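Local coordinates for NOL1/NOP2/sun family protein (Enterococcus faecium, PDB 3M4X) that probably methylates ribosomal RNA, as an RsmF-like member of the NOL1/NOP2/sun family of methyltransferases with a PUA-like RNA-binding domain, at residues Y411-W425 with V435-F449. Numbering follows the deposited sequence.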
loop_
_atom_site.group_PDB
_atom_site.type_symbol
_atom_site.label_atom_id
_atom_site.label_comp_id
_atom_site.label_asym_id
_atom_site.label_seq_id
_atom_site.Cartn_x
_atom_site.Cartn_y
_atom_site.Cartn_z
ATOM N N TYR A 411 -17.483 6.625 -20.303
ATOM C CA TYR A 411 -17.325 7.265 -19.003
ATOM C C TYR A 411 -15.861 7.581 -18.683
ATOM O O TYR A 411 -15.528 8.719 -18.345
ATOM C CB TYR A 411 -17.966 6.411 -17.902
ATOM C CG TYR A 411 -17.833 7.005 -16.513
ATOM C CD1 TYR A 411 -18.567 8.125 -16.142
ATOM C CD2 TYR A 411 -16.966 6.444 -15.572
ATOM C CE1 TYR A 411 -18.439 8.670 -14.873
ATOM C CE2 TYR A 411 -16.837 6.976 -14.312
ATOM C CZ TYR A 411 -17.572 8.086 -13.961
ATOM O OH TYR A 411 -17.436 8.618 -12.691
ATOM N N THR A 412 -14.981 6.590 -18.799
ATOM C CA THR A 412 -13.560 6.824 -18.520
ATOM C C THR A 412 -12.886 7.722 -19.565
ATOM O O THR A 412 -11.843 8.317 -19.299
ATOM C CB THR A 412 -12.772 5.518 -18.361
ATOM O OG1 THR A 412 -13.055 4.659 -19.469
ATOM C CG2 THR A 412 -13.175 4.824 -17.070
ATOM N N ALA A 413 -13.492 7.827 -20.742
ATOM C CA ALA A 413 -13.066 8.805 -21.744
ATOM C C ALA A 413 -13.504 10.215 -21.354
ATOM O O ALA A 413 -12.954 11.204 -21.842
ATOM C CB ALA A 413 -13.620 8.442 -23.116
ATOM N N GLY A 414 -14.505 10.302 -20.483
ATOM C CA GLY A 414 -14.968 11.583 -19.988
ATOM C C GLY A 414 -16.262 12.023 -20.647
ATOM O O GLY A 414 -16.723 13.140 -20.443
ATOM N N GLU A 415 -16.855 11.137 -21.434
ATOM C CA GLU A 415 -18.054 11.478 -22.180
ATOM C C GLU A 415 -19.346 11.151 -21.439
ATOM O O GLU A 415 -19.415 10.207 -20.644
ATOM C CB GLU A 415 -18.039 10.793 -23.543
ATOM C CG GLU A 415 -16.967 11.348 -24.475
ATOM C CD GLU A 415 -16.773 10.498 -25.710
ATOM O OE1 GLU A 415 -16.857 9.255 -25.588
ATOM O OE2 GLU A 415 -16.531 11.068 -26.800
ATOM N N THR A 416 -20.367 11.953 -21.704
ATOM C CA THR A 416 -21.695 11.681 -21.196
ATOM C C THR A 416 -22.234 10.478 -21.957
ATOM O O THR A 416 -21.774 10.183 -23.052
ATOM C CB THR A 416 -22.627 12.885 -21.420
ATOM O OG1 THR A 416 -23.091 12.896 -22.775
ATOM C CG2 THR A 416 -21.901 14.191 -21.138
ATOM N N PHE A 417 -23.171 9.758 -21.353
ATOM C CA PHE A 417 -23.960 8.764 -22.074
ATOM C C PHE A 417 -25.426 8.953 -21.691
ATOM O O PHE A 417 -25.746 9.768 -20.818
ATOM C CB PHE A 417 -23.473 7.331 -21.815
ATOM C CG PHE A 417 -23.564 6.896 -20.372
ATOM C CD1 PHE A 417 -24.626 6.123 -19.933
ATOM C CD2 PHE A 417 -22.570 7.234 -19.463
ATOM C CE1 PHE A 417 -24.709 5.717 -18.612
ATOM C CE2 PHE A 417 -22.646 6.827 -18.143
ATOM C CZ PHE A 417 -23.721 6.072 -17.716
ATOM N N GLN A 418 -26.317 8.221 -22.339
ATOM C CA GLN A 418 -27.743 8.487 -22.180
ATOM C C GLN A 418 -28.446 7.423 -21.345
ATOM O O GLN A 418 -28.249 6.227 -21.548
ATOM C CB GLN A 418 -28.412 8.610 -23.554
ATOM C CG GLN A 418 -29.922 8.812 -23.501
ATOM C CD GLN A 418 -30.628 8.259 -24.729
ATOM O OE1 GLN A 418 -31.804 8.550 -24.974
ATOM N NE2 GLN A 418 -29.910 7.451 -25.509
ATOM N N ARG A 419 -29.265 7.866 -20.397
ATOM C CA ARG A 419 -30.089 6.953 -19.616
ATOM C C ARG A 419 -31.358 7.660 -19.129
ATOM O O ARG A 419 -31.297 8.656 -18.398
ATOM C CB ARG A 419 -29.309 6.367 -18.424
ATOM C CG ARG A 419 -30.120 5.335 -17.636
ATOM C CD ARG A 419 -30.220 4.005 -18.378
ATOM N NE ARG A 419 -29.091 3.139 -18.032
ATOM C CZ ARG A 419 -27.934 3.094 -18.686
ATOM N NH1 ARG A 419 -27.738 3.855 -19.753
ATOM N NH2 ARG A 419 -26.973 2.276 -18.280
ATOM N N ASP A 420 -32.506 7.142 -19.537
ATOM C CA ASP A 420 -33.770 7.762 -19.177
ATOM C C ASP A 420 -33.909 7.939 -17.672
ATOM O O ASP A 420 -33.691 6.996 -16.905
ATOM C CB ASP A 420 -34.930 6.929 -19.709
ATOM C CG ASP A 420 -35.127 7.098 -21.198
ATOM O OD1 ASP A 420 -34.288 7.771 -21.837
ATOM O OD2 ASP A 420 -36.129 6.561 -21.722
ATOM N N GLY A 421 -34.269 9.152 -17.259
ATOM C CA GLY A 421 -34.485 9.457 -15.855
ATOM C C GLY A 421 -33.813 10.746 -15.406
ATOM O O GLY A 421 -33.066 11.375 -16.179
ATOM N N ASN A 422 -34.055 11.116 -14.150
ATOM C CA ASN A 422 -33.615 12.406 -13.599
ATOM C C ASN A 422 -33.204 12.288 -12.126
ATOM O O ASN A 422 -33.564 13.123 -11.290
ATOM C CB ASN A 422 -34.729 13.460 -13.737
ATOM C CG ASN A 422 -34.216 14.876 -13.538
ATOM O OD1 ASN A 422 -33.128 15.225 -14.010
ATOM N ND2 ASN A 422 -34.992 15.700 -12.827
ATOM N N GLN A 423 -32.424 11.261 -11.825
ATOM C CA GLN A 423 -32.214 10.832 -10.450
ATOM C C GLN A 423 -31.097 11.591 -9.715
ATOM O O GLN A 423 -30.932 11.441 -8.510
ATOM C CB GLN A 423 -31.974 9.317 -10.442
ATOM C CG GLN A 423 -32.188 8.629 -9.119
ATOM C CD GLN A 423 -33.543 8.934 -8.490
ATOM O OE1 GLN A 423 -34.565 9.051 -9.177
ATOM N NE2 GLN A 423 -33.549 9.058 -7.174
ATOM N N GLY A 424 -30.344 12.427 -10.421
ATOM C CA GLY A 424 -29.277 13.171 -9.768
ATOM C C GLY A 424 -28.031 12.313 -9.559
ATOM O O GLY A 424 -27.676 11.505 -10.425
ATOM N N TRP A 425 -27.367 12.487 -8.418
ATOM C CA TRP A 425 -26.123 11.769 -8.118
ATOM C C TRP A 425 -26.328 10.273 -8.066
ATOM O O TRP A 425 -27.139 9.780 -7.294
ATOM C CB TRP A 425 -25.518 12.250 -6.798
ATOM C CG TRP A 425 -25.096 13.653 -6.885
ATOM C CD1 TRP A 425 -25.687 14.736 -6.289
ATOM C CD2 TRP A 425 -24.006 14.159 -7.656
ATOM N NE1 TRP A 425 -25.015 15.884 -6.635
ATOM C CE2 TRP A 425 -23.978 15.555 -7.473
ATOM C CE3 TRP A 425 -23.041 13.564 -8.478
ATOM C CZ2 TRP A 425 -23.023 16.365 -8.081
ATOM C CZ3 TRP A 425 -22.092 14.369 -9.077
ATOM C CH2 TRP A 425 -22.093 15.753 -8.880
ATOM N N VAL A 435 -17.705 2.106 -10.280
ATOM C CA VAL A 435 -16.628 2.707 -11.050
ATOM C C VAL A 435 -16.514 4.213 -10.894
ATOM O O VAL A 435 -15.571 4.814 -11.406
ATOM C CB VAL A 435 -16.726 2.340 -12.536
ATOM C CG1 VAL A 435 -16.728 0.833 -12.682
ATOM C CG2 VAL A 435 -17.989 2.931 -13.163
ATOM N N GLY A 436 -17.460 4.826 -10.178
ATOM C CA GLY A 436 -17.472 6.275 -10.045
ATOM C C GLY A 436 -18.863 6.893 -9.974
ATOM O O GLY A 436 -19.864 6.194 -10.104
ATOM N N PHE A 437 -18.925 8.210 -9.764
ATOM C CA PHE A 437 -20.200 8.924 -9.777
ATOM C C PHE A 437 -20.565 9.477 -11.154
ATOM O O PHE A 437 -19.716 9.988 -11.881
ATOM C CB PHE A 437 -20.198 10.084 -8.774
ATOM C CG PHE A 437 -20.575 9.679 -7.382
ATOM C CD1 PHE A 437 -19.619 9.620 -6.382
ATOM C CD2 PHE A 437 -21.892 9.359 -7.073
ATOM C CE1 PHE A 437 -19.967 9.246 -5.095
ATOM C CE2 PHE A 437 -22.247 8.982 -5.800
ATOM C CZ PHE A 437 -21.284 8.923 -4.805
ATOM N N GLY A 438 -21.845 9.370 -11.493
ATOM C CA GLY A 438 -22.421 10.164 -12.559
ATOM C C GLY A 438 -23.508 11.035 -11.957
ATOM O O GLY A 438 -23.894 10.848 -10.803
ATOM N N LYS A 439 -24.004 11.998 -12.723
ATOM C CA LYS A 439 -25.150 12.762 -12.272
ATOM C C LYS A 439 -26.223 12.780 -13.359
ATOM O O LYS A 439 -26.114 13.486 -14.360
ATOM C CB LYS A 439 -24.752 14.180 -11.841
ATOM C CG LYS A 439 -25.858 14.892 -11.049
ATOM C CD LYS A 439 -25.620 16.383 -10.956
ATOM C CE LYS A 439 -26.690 17.041 -10.127
ATOM N NZ LYS A 439 -26.514 18.511 -10.077
ATOM N N GLN A 440 -27.260 11.982 -13.152
ATOM C CA GLN A 440 -28.302 11.837 -14.142
ATOM C C GLN A 440 -29.249 13.042 -14.143
ATOM O O GLN A 440 -30.043 13.236 -13.220
ATOM C CB GLN A 440 -29.068 10.547 -13.902
ATOM C CG GLN A 440 -30.167 10.286 -14.922
ATOM C CD GLN A 440 -31.035 9.140 -14.498
ATOM O OE1 GLN A 440 -31.370 9.015 -13.315
ATOM N NE2 GLN A 440 -31.404 8.285 -15.446
ATOM N N VAL A 441 -29.143 13.846 -15.194
ATOM C CA VAL A 441 -29.894 15.081 -15.305
ATOM C C VAL A 441 -30.669 15.101 -16.616
ATOM O O VAL A 441 -30.099 15.345 -17.681
ATOM C CB VAL A 441 -28.962 16.310 -15.262
ATOM C CG1 VAL A 441 -29.791 17.602 -15.188
ATOM C CG2 VAL A 441 -28.017 16.216 -14.085
ATOM N N LYS A 442 -31.963 14.810 -16.535
ATOM C CA LYS A 442 -32.848 14.887 -17.692
ATOM C C LYS A 442 -32.476 13.914 -18.823
ATOM O O LYS A 442 -32.454 14.291 -20.002
ATOM C CB LYS A 442 -32.902 16.326 -18.214
ATOM C CG LYS A 442 -34.283 16.958 -18.197
ATOM C CD LYS A 442 -34.620 17.593 -16.855
ATOM C CE LYS A 442 -35.934 18.368 -16.950
ATOM N NZ LYS A 442 -36.323 19.080 -15.694
ATOM N N GLY A 443 -32.192 12.663 -18.462
ATOM C CA GLY A 443 -32.058 11.603 -19.449
ATOM C C GLY A 443 -30.636 11.361 -19.919
ATOM O O GLY A 443 -30.367 10.420 -20.666
ATOM N N THR A 444 -29.720 12.228 -19.510
ATOM C CA THR A 444 -28.324 12.013 -19.826
ATOM C C THR A 444 -27.487 12.012 -18.549
ATOM O O THR A 444 -27.643 12.880 -17.690
ATOM C CB THR A 444 -27.768 13.072 -20.793
ATOM O OG1 THR A 444 -27.335 14.220 -20.053
ATOM C CG2 THR A 444 -28.809 13.468 -21.836
ATOM N N VAL A 445 -26.605 11.026 -18.432
ATOM C CA VAL A 445 -25.689 10.931 -17.300
ATOM C C VAL A 445 -24.470 11.830 -17.507
ATOM O O VAL A 445 -23.672 11.608 -18.416
ATOM C CB VAL A 445 -25.244 9.471 -17.095
ATOM C CG1 VAL A 445 -24.342 9.341 -15.881
ATOM C CG2 VAL A 445 -26.464 8.579 -16.950
ATOM N N LYS A 446 -24.332 12.846 -16.659
ATOM C CA LYS A 446 -23.208 13.769 -16.743
ATOM C C LYS A 446 -21.965 13.184 -16.081
ATOM O O LYS A 446 -22.062 12.390 -15.147
ATOM C CB LYS A 446 -23.558 15.121 -16.120
ATOM C CG LYS A 446 -24.634 15.885 -16.882
ATOM C CD LYS A 446 -24.688 17.340 -16.445
ATOM C CE LYS A 446 -25.179 18.223 -17.580
ATOM N NZ LYS A 446 -24.682 19.615 -17.427
ATOM N N ASN A 447 -20.800 13.602 -16.558
ATOM C CA ASN A 447 -19.570 12.884 -16.265
ATOM C C ASN A 447 -18.748 13.423 -15.104
ATOM O O ASN A 447 -18.311 14.576 -15.116
ATOM C CB ASN A 447 -18.699 12.792 -17.516
ATOM C CG ASN A 447 -17.473 11.947 -17.290
ATOM O OD1 ASN A 447 -16.604 12.303 -16.501
ATOM N ND2 ASN A 447 -17.411 10.806 -17.955
ATOM N N PHE A 448 -18.527 12.572 -14.108
ATOM C CA PHE A 448 -17.676 12.940 -12.989
ATOM C C PHE A 448 -16.500 11.999 -12.762
ATOM O O PHE A 448 -16.000 11.851 -11.640
ATOM C CB PHE A 448 -18.511 13.173 -11.733
ATOM C CG PHE A 448 -19.285 14.445 -11.801
ATOM C CD1 PHE A 448 -20.518 14.485 -12.419
ATOM C CD2 PHE A 448 -18.741 15.622 -11.326
ATOM C CE1 PHE A 448 -21.212 15.661 -12.525
ATOM C CE2 PHE A 448 -19.439 16.810 -11.430
ATOM C CZ PHE A 448 -20.675 16.826 -12.030
ATOM N N PHE A 449 -16.050 11.376 -13.846
ATOM C CA PHE A 449 -14.765 10.700 -13.812
ATOM C C PHE A 449 -13.692 11.780 -13.785
ATOM O O PHE A 449 -13.675 12.658 -14.653
ATOM C CB PHE A 449 -14.581 9.780 -15.015
ATOM C CG PHE A 449 -13.390 8.862 -14.888
ATOM C CD1 PHE A 449 -13.329 7.927 -13.867
ATOM C CD2 PHE A 449 -12.329 8.944 -15.777
ATOM C CE1 PHE A 449 -12.244 7.088 -13.739
ATOM C CE2 PHE A 449 -11.237 8.105 -15.653
ATOM C CZ PHE A 449 -11.195 7.174 -14.639
#
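Gln440 reaches from its strand into the curve of 419-424 and grips that backbone with both ends of its amide. Gln440 NE2 donates to Arg419 O (3.0 Å), standing above the carbonyl plane, while Gln440 OE1 accepts from Gln423 N (2.9 Å). An amide suits the place because one end donates and the other accepts; CG lies anti to the backbone N (chi1 -178°) and the extended chain carries the group inward. Its own backbone pairs with Gly424, where Gln423 and Gly424 together face it in a classic beta bulge. Farther along, Trp425 offers a flat face to the methylenes of Lys439 and turns its edge to the face of Phe448. Val445 CB sits over one face of the Phe417 ring, a CH-pi contact within their antiparallel hydrogen-bonded pair. At the helix end, glycine permits the positive phi of the Schellman motif at Gly414, and the Asn447 amide serves twice: ND2 donates to Tyr411 O, on a lone pair, and OD1 accepts from Phe449 N, an Asx turn. Tyr411 OH reaches Phe437 O (2.8 Å). Strand 417-418 thus edges the sheet beside 444-447, and helix 405-413 packs its end against the hairpin of 433-441 and 444-447, consistent with a PUA-like RNA-binding domain.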